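Local coordinates for protein GH127 beta-L-arabinofuranoside (Geobacillus stearothermophilus, PDB 4QK0) that probably hydrolyses beta-L-arabinofuranosidic bonds, releasing L-arabinose, as a member of glycoside hydrolase family 127, at residues W132-L135 against R136-H139; A252-V256 against R257-Q261; T294-E297 against N298-R302; T344-M347 against L348-E351. All blocks are in the same frame, centred on the assembly; numbering follows the deposited sequence.

Interaction 1 (W132-L135 against R136-H139); sequences WMNL and RDNH
An alpha-turn in the loop between helix 122-126 and helix 140-158 brings Asn134 against Asp137 and Asn138. The turn is closed by Asn138 N donating to Asn134 O, 2.9 Å, while the side chain of Asn134 folds over the same turn. With CG trans to the backbone nitrogen (chi1 -165°), Asn134 sets OD1 2.9 Å from Asp137 N, which approaches from above the amide carbonyl plane. The other branch, ND2, donates within its amide plane to Asp137 OD2 at 3.3 Å; amide and carboxylate are turned 53° apart. Arg136 holds that carboxylate side-on, NE to OD1 and NH2 to OD2; Arg136 NH2 lies 2.8 Å from Asp137 OD2, on the syn lone pair of that oxygen. A further arm of Arg136, NH1, is bridged to Glu237. Towards the following helix, His139 ND1 donates to Asp137 O at 2.7 Å, and water 1 links Leu135 O to His139 N, the N-cap position of helix 140-158. The amide of Asn138 instead reaches the hydroxyl of Tyr123. Asp137 OD2 thus accepts from both Asn134 and Arg136, a pairing that fixes the rotation of the carboxylate and probably favours its negative charge.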
loop_
_atom_site.group_PDB
_atom_site.type_symbol
_atom_site.label_atom_id
_atom_site.label_comp_id
_atom_site.label_asym_id
_atom_site.label_seq_id
_atom_site.Cartn_x
_atom_site.Cartn_y
_atom_site.Cartn_z
ATOM N N TRP A 132 -20.300 30.962 -6.583
ATOM C CA TRP A 132 -19.058 31.488 -6.043
ATOM C C TRP A 132 -18.870 31.370 -4.528
ATOM O O TRP A 132 -18.078 32.098 -3.964
ATOM C CB TRP A 132 -18.907 32.974 -6.428
ATOM C CG TRP A 132 -19.129 33.365 -7.897
ATOM C CD1 TRP A 132 -19.874 34.417 -8.347
ATOM C CD2 TRP A 132 -18.544 32.755 -9.060
ATOM N NE1 TRP A 132 -19.791 34.508 -9.743
ATOM C CE2 TRP A 132 -18.969 33.505 -10.194
ATOM C CE3 TRP A 132 -17.703 31.655 -9.264
ATOM C CZ2 TRP A 132 -18.570 33.182 -11.494
ATOM C CZ3 TRP A 132 -17.313 31.326 -10.568
ATOM C CH2 TRP A 132 -17.761 32.081 -11.670
HETATM N N MSE A 133 -19.568 30.475 -3.867
HETATM C CA MSE A 133 -19.411 30.319 -2.420
HETATM C C MSE A 133 -18.555 29.112 -2.045
HETATM O O MSE A 133 -18.185 28.941 -0.896
HETATM C CB MSE A 133 -20.787 30.244 -1.736
HETATM C CG MSE A 133 -21.618 31.527 -1.903
HETATM SE SE MSE A 133 -20.849 33.137 -1.046
HETATM C CE MSE A 133 -20.390 34.325 -2.534
ATOM N N ASN A 134 -18.237 28.249 -3.010
ATOM C CA ASN A 134 -17.369 27.098 -2.774
ATOM C C ASN A 134 -16.495 26.778 -3.970
ATOM O O ASN A 134 -16.654 25.779 -4.687
ATOM C CB ASN A 134 -18.150 25.847 -2.332
ATOM C CG ASN A 134 -17.221 24.779 -1.749
ATOM O OD1 ASN A 134 -15.998 24.802 -1.952
ATOM N ND2 ASN A 134 -17.801 23.846 -1.021
ATOM N N LEU A 135 -15.508 27.644 -4.134
ATOM C CA LEU A 135 -14.481 27.488 -5.169
ATOM C C LEU A 135 -13.540 26.359 -4.848
ATOM O O LEU A 135 -12.933 25.787 -5.748
ATOM C CB LEU A 135 -13.681 28.806 -5.316
ATOM C CG LEU A 135 -14.287 29.928 -6.203
ATOM C CD1 LEU A 135 -14.307 29.477 -7.639
ATOM C CD2 LEU A 135 -15.697 30.311 -5.764
ATOM N N ARG A 136 -13.366 26.066 -3.574
ATOM C CA ARG A 136 -12.448 24.983 -3.164
ATOM C C ARG A 136 -12.899 23.649 -3.763
ATOM O O ARG A 136 -12.078 22.897 -4.245
ATOM C CB ARG A 136 -12.400 24.845 -1.647
ATOM C CG ARG A 136 -11.281 23.929 -1.185
ATOM C CD ARG A 136 -11.424 23.561 0.289
ATOM N NE ARG A 136 -12.636 22.819 0.501
ATOM C CZ ARG A 136 -13.221 22.629 1.678
ATOM N NH1 ARG A 136 -12.686 23.145 2.767
ATOM N NH2 ARG A 136 -14.383 21.944 1.751
ATOM N N ASP A 137 -14.210 23.412 -3.789
ATOM C CA ASP A 137 -14.740 22.113 -4.186
ATOM C C ASP A 137 -15.586 22.088 -5.433
ATOM O O ASP A 137 -15.606 21.063 -6.099
ATOM C CB ASP A 137 -15.647 21.531 -3.071
ATOM C CG ASP A 137 -14.922 21.384 -1.736
ATOM O OD1 ASP A 137 -13.680 21.213 -1.722
ATOM O OD2 ASP A 137 -15.615 21.453 -0.710
ATOM N N ASN A 138 -16.326 23.153 -5.745
ATOM C CA ASN A 138 -17.366 22.992 -6.772
ATOM C C ASN A 138 -17.021 23.350 -8.236
ATOM O O ASN A 138 -17.915 23.335 -9.080
ATOM C CB ASN A 138 -18.633 23.626 -6.318
ATOM C CG ASN A 138 -19.221 22.926 -5.111
ATOM O OD1 ASN A 138 -18.744 21.894 -4.688
ATOM N ND2 ASN A 138 -20.248 23.494 -4.563
ATOM N N HIS A 139 -15.744 23.566 -8.556
ATOM C CA HIS A 139 -15.238 23.470 -9.944
ATOM C C HIS A 139 -15.838 24.460 -10.978
ATOM O O HIS A 139 -15.770 24.229 -12.166
ATOM C CB HIS A 139 -15.455 22.060 -10.472
ATOM C CG HIS A 139 -14.546 21.038 -9.891
ATOM N ND1 HIS A 139 -14.568 20.707 -8.553
ATOM C CD2 HIS A 139 -13.674 20.186 -10.479
ATOM C CE1 HIS A 139 -13.730 19.703 -8.340
ATOM N NE2 HIS A 139 -13.146 19.403 -9.488
HETATM O O HOH W 1 -13.264 23.394 -7.201
#

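Interaction 2 (A252-V256 against R257-Q261); sequences AHIPV and REQKQ
Gln259 and Val256 bury the most surface in this contact. Gln259 sends an extended chain (chi2 -177°) back past Ile254, so that its CG lies 3.6 Å from Ile254 CG1. At the end of the chain NE2 donates to Ile254 O at 3.0 Å in a fairly straight bond that keeps to the amide plane; NE2 also binds Gln251 O, so two carbonyls hold the one amide nitrogen. The amide carbon CD meets His253 CE1 at 3.4 Å, the ring and amide planes being 42° apart. Val256 opens a short 3-10 turn in the long loop from helix 227-234 to strand 264-265, within the catalytic domain. Two successive main-chain bonds close it: Glu258 N to Pro255 O at 2.9 Å and Gln259 N to Val256 O at 3.1 Å. The isopropyl group of Val256 faces helices 208-220, 266-283 and 286-302, whereas Arg257 carries its guanidinium to salt bridges with Asp285 and Asp219. Glu258 lies alongside Pro255, its OE1 3.8 Å from Pro255 CG. Water 2, in the plane of the His253 ring and 3.2 Å from His253 NE2, spans the turn by donating to Gln261 O.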
loop_
_atom_site.group_PDB
_atom_site.type_symbol
_atom_site.label_atom_id
_atom_site.label_comp_id
_atom_site.label_asym_id
_atom_site.label_seq_id
_atom_site.Cartn_x
_atom_site.Cartn_y
_atom_site.Cartn_z
ATOM N N ALA A 252 -2.213 25.147 -3.005
ATOM C CA ALA A 252 -2.577 26.430 -2.513
ATOM C C ALA A 252 -2.044 26.641 -1.105
ATOM O O ALA A 252 -2.594 27.440 -0.352
ATOM C CB ALA A 252 -4.079 26.580 -2.527
ATOM N N HIS A 253 -0.951 25.956 -0.750
ATOM C CA HIS A 253 -0.351 26.016 0.599
ATOM C C HIS A 253 0.587 27.227 0.741
ATOM O O HIS A 253 0.683 27.830 1.809
ATOM C CB HIS A 253 0.393 24.720 0.942
ATOM C CG HIS A 253 1.368 24.288 -0.101
ATOM N ND1 HIS A 253 1.003 24.073 -1.411
ATOM C CD2 HIS A 253 2.681 23.949 -0.019
ATOM C CE1 HIS A 253 2.061 23.683 -2.106
ATOM N NE2 HIS A 253 3.094 23.606 -1.284
ATOM N N ILE A 254 1.241 27.588 -0.347
ATOM C CA ILE A 254 2.151 28.725 -0.412
ATOM C C ILE A 254 2.158 29.246 -1.846
ATOM O O ILE A 254 1.750 28.554 -2.751
ATOM C CB ILE A 254 3.613 28.322 -0.058
ATOM C CG1 ILE A 254 4.149 27.281 -1.061
ATOM C CG2 ILE A 254 3.708 27.816 1.362
ATOM C CD1 ILE A 254 5.467 26.627 -0.644
ATOM N N PRO A 255 2.680 30.452 -2.060
ATOM C CA PRO A 255 2.624 30.987 -3.383
ATOM C C PRO A 255 3.423 30.168 -4.368
ATOM O O PRO A 255 4.409 29.543 -3.997
ATOM C CB PRO A 255 3.185 32.422 -3.203
ATOM C CG PRO A 255 2.856 32.783 -1.772
ATOM C CD PRO A 255 3.066 31.465 -1.049
ATOM N N VAL A 256 3.027 30.213 -5.636
ATOM C CA VAL A 256 3.579 29.279 -6.592
ATOM C C VAL A 256 5.090 29.406 -6.763
ATOM O O VAL A 256 5.747 28.386 -6.913
ATOM C CB VAL A 256 2.922 29.330 -7.959
ATOM C CG1 VAL A 256 1.435 29.035 -7.810
ATOM C CG2 VAL A 256 3.147 30.669 -8.635
ATOM N N ARG A 257 5.632 30.626 -6.664
ATOM C CA ARG A 257 7.066 30.825 -6.798
ATOM C C ARG A 257 7.848 30.240 -5.623
ATOM O O ARG A 257 9.020 29.990 -5.759
ATOM C CB ARG A 257 7.442 32.315 -7.012
ATOM C CG ARG A 257 6.942 32.905 -8.324
ATOM C CD ARG A 257 6.962 34.424 -8.325
ATOM N NE ARG A 257 6.391 35.010 -9.546
ATOM C CZ ARG A 257 5.101 35.173 -9.755
ATOM N NH1 ARG A 257 4.210 34.717 -8.871
ATOM N NH2 ARG A 257 4.664 35.734 -10.880
ATOM N N GLU A 258 7.212 29.977 -4.499
ATOM C CA GLU A 258 7.918 29.325 -3.406
ATOM C C GLU A 258 7.765 27.784 -3.419
ATOM O O GLU A 258 8.326 27.110 -2.569
ATOM C CB GLU A 258 7.390 29.856 -2.090
ATOM C CG GLU A 258 7.648 31.340 -1.976
ATOM C CD GLU A 258 6.906 32.008 -0.819
ATOM O OE1 GLU A 258 6.512 33.176 -1.029
ATOM O OE2 GLU A 258 6.704 31.412 0.278
ATOM N N GLN A 259 6.984 27.245 -4.357
ATOM C CA GLN A 259 6.824 25.789 -4.514
ATOM C C GLN A 259 8.017 25.218 -5.266
ATOM O O GLN A 259 8.218 25.464 -6.472
ATOM C CB GLN A 259 5.477 25.446 -5.200
ATOM C CG GLN A 259 4.311 25.816 -4.327
ATOM C CD GLN A 259 2.963 25.440 -4.916
ATOM O OE1 GLN A 259 2.831 24.443 -5.658
ATOM N NE2 GLN A 259 1.947 26.258 -4.622
ATOM N N LYS A 260 8.825 24.456 -4.537
ATOM C CA LYS A 260 10.003 23.837 -5.102
ATOM C C LYS A 260 9.886 22.334 -5.307
ATOM O O LYS A 260 10.749 21.744 -5.970
ATOM C CB LYS A 260 11.202 24.139 -4.207
ATOM C CG LYS A 260 11.514 25.629 -4.146
ATOM C CD LYS A 260 12.788 25.918 -3.367
ATOM C CE LYS A 260 12.852 27.380 -2.937
ATOM N NZ LYS A 260 12.450 28.300 -4.043
ATOM N N GLN A 261 8.839 21.739 -4.727
ATOM C CA GLN A 261 8.466 20.342 -4.982
ATOM C C GLN A 261 7.059 20.239 -5.456
ATOM O O GLN A 261 6.174 20.962 -4.998
ATOM C CB GLN A 261 8.547 19.460 -3.719
ATOM C CG GLN A 261 9.954 19.185 -3.232
ATOM C CD GLN A 261 10.465 20.343 -2.414
ATOM O OE1 GLN A 261 9.700 20.970 -1.695
ATOM N NE2 GLN A 261 11.752 20.621 -2.506
HETATM O O HOH W 2 5.647 22.690 -2.935
#

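Interaction 3 (T294-E297 against N298-R302); sequences TLWE and NVTKR
The methyl group of Thr300 sits squarely over the six-membered ring of Trp296, one turn earlier on helix 286-302. CG2 lies 3.5 Å from the ring centroid and only 7° off the normal, a textbook CH-pi contact. Thr300 can do this because its OG1 occupies the position between backbone nitrogen and carbonyl carbon (chi1 63°), which leaves CG2 facing the indole and turns the hydroxyl to Trp296 O. Thr300 OG1 donates to Trp296 O at 2.7 Å, while Thr300 N donates to the same oxygen from the opposite face of the carbonyl plane, giving Trp296 O two donors from one residue. Beside this pair, Glu297 and Lys301 run side by side in the same direction. Both chains are bent, and Lys301 NZ comes 2.7 Å from Glu297 OE2 in a salt bridge, with a weak bond to OE1 at 2.9 Å; Glu297 OE2 is shared with Lys355. Water 3 draws the two pairs together: it donates to Thr300 OG1 and accepts from Lys301 NZ, with a weaker bond from Trp296 NE1. Lys301 also packs on Asp610 of the second subunit. Trp296 meets Trp343 and Tyr356 edge-to-face, packing on both helix 334-350 and helix 354-365, while Leu295 and Val299 lean on helix 266-283.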
loop_
_atom_site.group_PDB
_atom_site.type_symbol
_atom_site.label_atom_id
_atom_site.label_comp_id
_atom_site.label_asym_id
_atom_site.label_seq_id
_atom_site.Cartn_x
_atom_site.Cartn_y
_atom_site.Cartn_z
ATOM N N THR A 294 12.380 24.618 -11.836
ATOM C CA THR A 294 12.663 23.913 -10.610
ATOM C C THR A 294 11.608 22.808 -10.435
ATOM O O THR A 294 11.947 21.699 -10.095
ATOM C CB THR A 294 12.615 24.888 -9.431
ATOM O OG1 THR A 294 13.700 25.800 -9.594
ATOM C CG2 THR A 294 12.768 24.191 -8.089
ATOM N N LEU A 295 10.358 23.129 -10.732
ATOM C CA LEU A 295 9.302 22.150 -10.619
ATOM C C LEU A 295 9.413 21.078 -11.679
ATOM O O LEU A 295 9.203 19.916 -11.382
ATOM C CB LEU A 295 7.952 22.814 -10.652
ATOM C CG LEU A 295 7.680 23.607 -9.365
ATOM C CD1 LEU A 295 6.622 24.662 -9.584
ATOM C CD2 LEU A 295 7.223 22.697 -8.250
ATOM N N TRP A 296 9.800 21.457 -12.893
ATOM C CA TRP A 296 10.036 20.511 -13.946
ATOM C C TRP A 296 11.066 19.485 -13.566
ATOM O O TRP A 296 10.905 18.292 -13.825
ATOM C CB TRP A 296 10.539 21.216 -15.207
ATOM C CG TRP A 296 10.973 20.261 -16.237
ATOM C CD1 TRP A 296 12.215 19.859 -16.506
ATOM C CD2 TRP A 296 10.119 19.543 -17.107
ATOM N NE1 TRP A 296 12.208 18.935 -17.503
ATOM C CE2 TRP A 296 10.925 18.733 -17.894
ATOM C CE3 TRP A 296 8.752 19.553 -17.318
ATOM C CZ2 TRP A 296 10.434 17.939 -18.874
ATOM C CZ3 TRP A 296 8.236 18.757 -18.253
ATOM C CH2 TRP A 296 9.076 17.928 -19.039
ATOM N N GLU A 297 12.187 19.948 -13.081
ATOM C CA GLU A 297 13.244 19.049 -12.647
ATOM C C GLU A 297 12.757 18.145 -11.510
ATOM O O GLU A 297 13.067 16.971 -11.498
ATOM C CB GLU A 297 14.467 19.849 -12.176
ATOM C CG GLU A 297 15.161 20.577 -13.349
ATOM C CD GLU A 297 15.873 19.631 -14.329
ATOM O OE1 GLU A 297 16.828 18.937 -13.884
ATOM O OE2 GLU A 297 15.497 19.544 -15.536
ATOM N N ASN A 298 11.994 18.689 -10.558
ATOM C CA ASN A 298 11.537 17.877 -9.478
ATOM C C ASN A 298 10.581 16.771 -9.992
ATOM O O ASN A 298 10.707 15.600 -9.618
ATOM C CB ASN A 298 10.839 18.685 -8.441
ATOM C CG ASN A 298 10.459 17.830 -7.220
ATOM O OD1 ASN A 298 9.284 17.636 -6.899
ATOM N ND2 ASN A 298 11.480 17.378 -6.492
ATOM N N VAL A 299 9.618 17.136 -10.835
ATOM C CA VAL A 299 8.639 16.153 -11.317
ATOM C C VAL A 299 9.349 15.088 -12.152
ATOM O O VAL A 299 9.180 13.907 -11.897
ATOM C CB VAL A 299 7.533 16.799 -12.160
ATOM C CG1 VAL A 299 6.730 15.742 -12.849
ATOM C CG2 VAL A 299 6.648 17.615 -11.288
ATOM N N THR A 300 10.173 15.509 -13.102
ATOM C CA THR A 300 10.619 14.622 -14.139
ATOM C C THR A 300 11.891 13.899 -13.750
ATOM O O THR A 300 12.211 12.907 -14.366
ATOM C CB THR A 300 10.862 15.340 -15.501
ATOM O OG1 THR A 300 11.914 16.299 -15.378
ATOM C CG2 THR A 300 9.634 16.001 -15.945
ATOM N N LYS A 301 12.636 14.415 -12.796
ATOM C CA LYS A 301 13.806 13.715 -12.332
ATOM C C LYS A 301 13.638 13.026 -10.949
ATOM O O LYS A 301 14.556 12.367 -10.473
ATOM C CB LYS A 301 14.989 14.651 -12.292
ATOM C CG LYS A 301 15.324 15.046 -13.739
ATOM C CD LYS A 301 16.783 15.281 -14.128
ATOM C CE LYS A 301 16.869 15.653 -15.620
ATOM N NZ LYS A 301 16.195 16.964 -15.905
ATOM N N ARG A 302 12.524 13.259 -10.274
ATOM C CA ARG A 302 12.332 12.641 -8.963
ATOM C C ARG A 302 10.996 12.041 -8.743
ATOM O O ARG A 302 10.911 11.217 -7.876
ATOM C CB ARG A 302 12.656 13.633 -7.858
ATOM C CG ARG A 302 14.056 14.142 -8.019
ATOM C CD ARG A 302 14.547 14.827 -6.812
ATOM N NE ARG A 302 15.982 15.059 -6.884
ATOM C CZ ARG A 302 16.708 15.443 -5.837
ATOM N NH1 ARG A 302 16.132 15.596 -4.646
ATOM N NH2 ARG A 302 18.011 15.640 -5.970
HETATM O O HOH W 3 13.920 16.576 -17.182
#

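Interaction 4 (T344-M347 against L348-E351); sequences TRRM and LELE
Arg346 NH1 and Glu349 OE1, three residues apart on helix 334-350, form a salt bridge of 2.9 Å. The oxygen lies at the edge of the guanidinium, 20° out of its plane, and offers its syn lone pair; the two flat groups stand almost perpendicular, at 87°. A bend at chi2 of Arg346 (-62°) turns its chain toward Glu349, which reaches out in extended form to meet it. NH1 is bridged to Glu203 as well, so two carboxylates probably share its positive charge. Arg345 NE is 4.2 Å from Glu349 OE2, which lies well out of the guanidinium plane with no N-H pointing at it, leaving charge attraction alone. On the backbone, Met347 O accepts from both Leu350 N and Glu351 N, each at 3.0 Å, whereas the bonds of Glu349 N to Arg345 O and Arg346 O, and that of Leu350 N to Arg346 O, are weak. Further out the contact is apolar: selenomethionine Met347 and Leu350 lie side by side, Met347 SE 4.2 Å from Leu350 CD2. Met347 also packs against Trp296 and Tyr356, and Leu350 against Ala280. With its i+3 and i+4 bonds, Met347 O closes the last turn of this catalytic-domain helix, just where Glu351 leaves helical geometry.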
loop_
_atom_site.group_PDB
_atom_site.type_symbol
_atom_site.label_atom_id
_atom_site.label_comp_id
_atom_site.label_asym_id
_atom_site.label_seq_id
_atom_site.Cartn_x
_atom_site.Cartn_y
_atom_site.Cartn_z
ATOM N N THR A 344 4.541 19.996 -21.126
ATOM C CA THR A 344 5.759 19.963 -21.908
ATOM C C THR A 344 5.684 20.937 -23.085
ATOM O O THR A 344 6.666 21.552 -23.475
ATOM C CB THR A 344 6.080 18.560 -22.467
ATOM O OG1 THR A 344 4.984 18.095 -23.273
ATOM C CG2 THR A 344 6.304 17.565 -21.324
ATOM N N ARG A 345 4.529 21.035 -23.687
ATOM C CA ARG A 345 4.374 21.917 -24.801
ATOM C C ARG A 345 4.639 23.379 -24.407
ATOM O O ARG A 345 5.240 24.079 -25.161
ATOM C CB ARG A 345 2.994 21.757 -25.416
ATOM C CG ARG A 345 2.903 22.307 -26.832
ATOM C CD ARG A 345 1.460 22.263 -27.251
ATOM N NE ARG A 345 1.173 23.045 -28.433
ATOM C CZ ARG A 345 -0.052 23.217 -28.918
ATOM N NH1 ARG A 345 -1.106 22.649 -28.331
ATOM N NH2 ARG A 345 -0.226 23.953 -30.000
ATOM N N ARG A 346 4.147 23.832 -23.257
ATOM C CA ARG A 346 4.436 25.165 -22.786
ATOM C C ARG A 346 5.883 25.318 -22.373
ATOM O O ARG A 346 6.454 26.418 -22.493
ATOM C CB ARG A 346 3.551 25.550 -21.613
ATOM C CG ARG A 346 2.088 25.671 -21.981
ATOM C CD ARG A 346 1.852 26.752 -23.017
ATOM N NE ARG A 346 0.459 27.163 -23.111
ATOM C CZ ARG A 346 0.005 28.124 -23.917
ATOM N NH1 ARG A 346 0.844 28.782 -24.698
ATOM N NH2 ARG A 346 -1.309 28.420 -23.966
HETATM N N MSE A 347 6.481 24.256 -21.824
HETATM C CA MSE A 347 7.901 24.363 -21.431
HETATM C C MSE A 347 8.697 24.590 -22.690
HETATM O O MSE A 347 9.648 25.334 -22.685
HETATM C CB MSE A 347 8.462 23.159 -20.712
HETATM C CG MSE A 347 7.870 22.912 -19.320
HETATM SE SE MSE A 347 8.203 24.367 -18.069
HETATM C CE MSE A 347 10.137 24.169 -17.783
ATOM N N LEU A 348 8.352 23.919 -23.762
ATOM C CA LEU A 348 9.043 24.099 -25.021
ATOM C C LEU A 348 8.956 25.540 -25.539
ATOM O O LEU A 348 9.869 26.012 -26.153
ATOM C CB LEU A 348 8.476 23.176 -26.082
ATOM C CG LEU A 348 8.991 21.749 -25.929
ATOM C CD1 LEU A 348 8.218 20.810 -26.842
ATOM C CD2 LEU A 348 10.484 21.691 -26.203
ATOM N N GLU A 349 7.843 26.217 -25.291
ATOM C CA GLU A 349 7.691 27.620 -25.691
ATOM C C GLU A 349 8.499 28.527 -24.787
ATOM O O GLU A 349 8.883 29.609 -25.163
ATOM C CB GLU A 349 6.213 28.001 -25.713
ATOM C CG GLU A 349 5.481 27.264 -26.853
ATOM C CD GLU A 349 3.946 27.334 -26.778
ATOM O OE1 GLU A 349 3.422 28.058 -25.890
ATOM O OE2 GLU A 349 3.270 26.643 -27.585
ATOM N N LEU A 350 8.827 28.048 -23.605
ATOM C CA LEU A 350 9.626 28.816 -22.679
ATOM C C LEU A 350 11.128 28.671 -22.896
ATOM O O LEU A 350 11.902 29.582 -22.625
ATOM C CB LEU A 350 9.276 28.335 -21.296
ATOM C CG LEU A 350 9.812 29.030 -20.070
ATOM C CD1 LEU A 350 9.403 30.499 -20.080
ATOM C CD2 LEU A 350 9.251 28.322 -18.837
ATOM N N GLU A 351 11.535 27.517 -23.397
ATOM C CA GLU A 351 12.915 27.222 -23.639
ATOM C C GLU A 351 12.958 25.949 -24.534
ATOM O O GLU A 351 12.376 24.891 -24.211
ATOM C CB GLU A 351 13.595 27.025 -22.312
ATOM C CG GLU A 351 15.095 26.763 -22.358
ATOM C CD GLU A 351 15.577 26.036 -21.110
ATOM O OE1 GLU A 351 14.836 26.017 -20.089
ATOM O OE2 GLU A 351 16.672 25.429 -21.149
#

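How the interactions relate
Interactions 2, 3 and 4 form a chain of neighbours in the catalytic domain, with interaction 1 set apart. Interactions 2 and 3, centres 14 Å apart, touch where Gln261 CA lies 3.4 Å from Asn298 OD1 and Gln259 O lies 3.4 Å from Leu295 CD2. Interactions 3 and 4, also 14 Å between centres, meet through Trp296 CH2 and Thr344 CG2 at 3.6 Å, so helix 286-302 joins the 252-261 loop to helix 334-350. Interaction 1 stays about 8 Å from interaction 2 at the nearest atoms. Helix 334-350 also carries Cys335, which pairs with Cys412 as a disulfide in another structure of this protein, though not here.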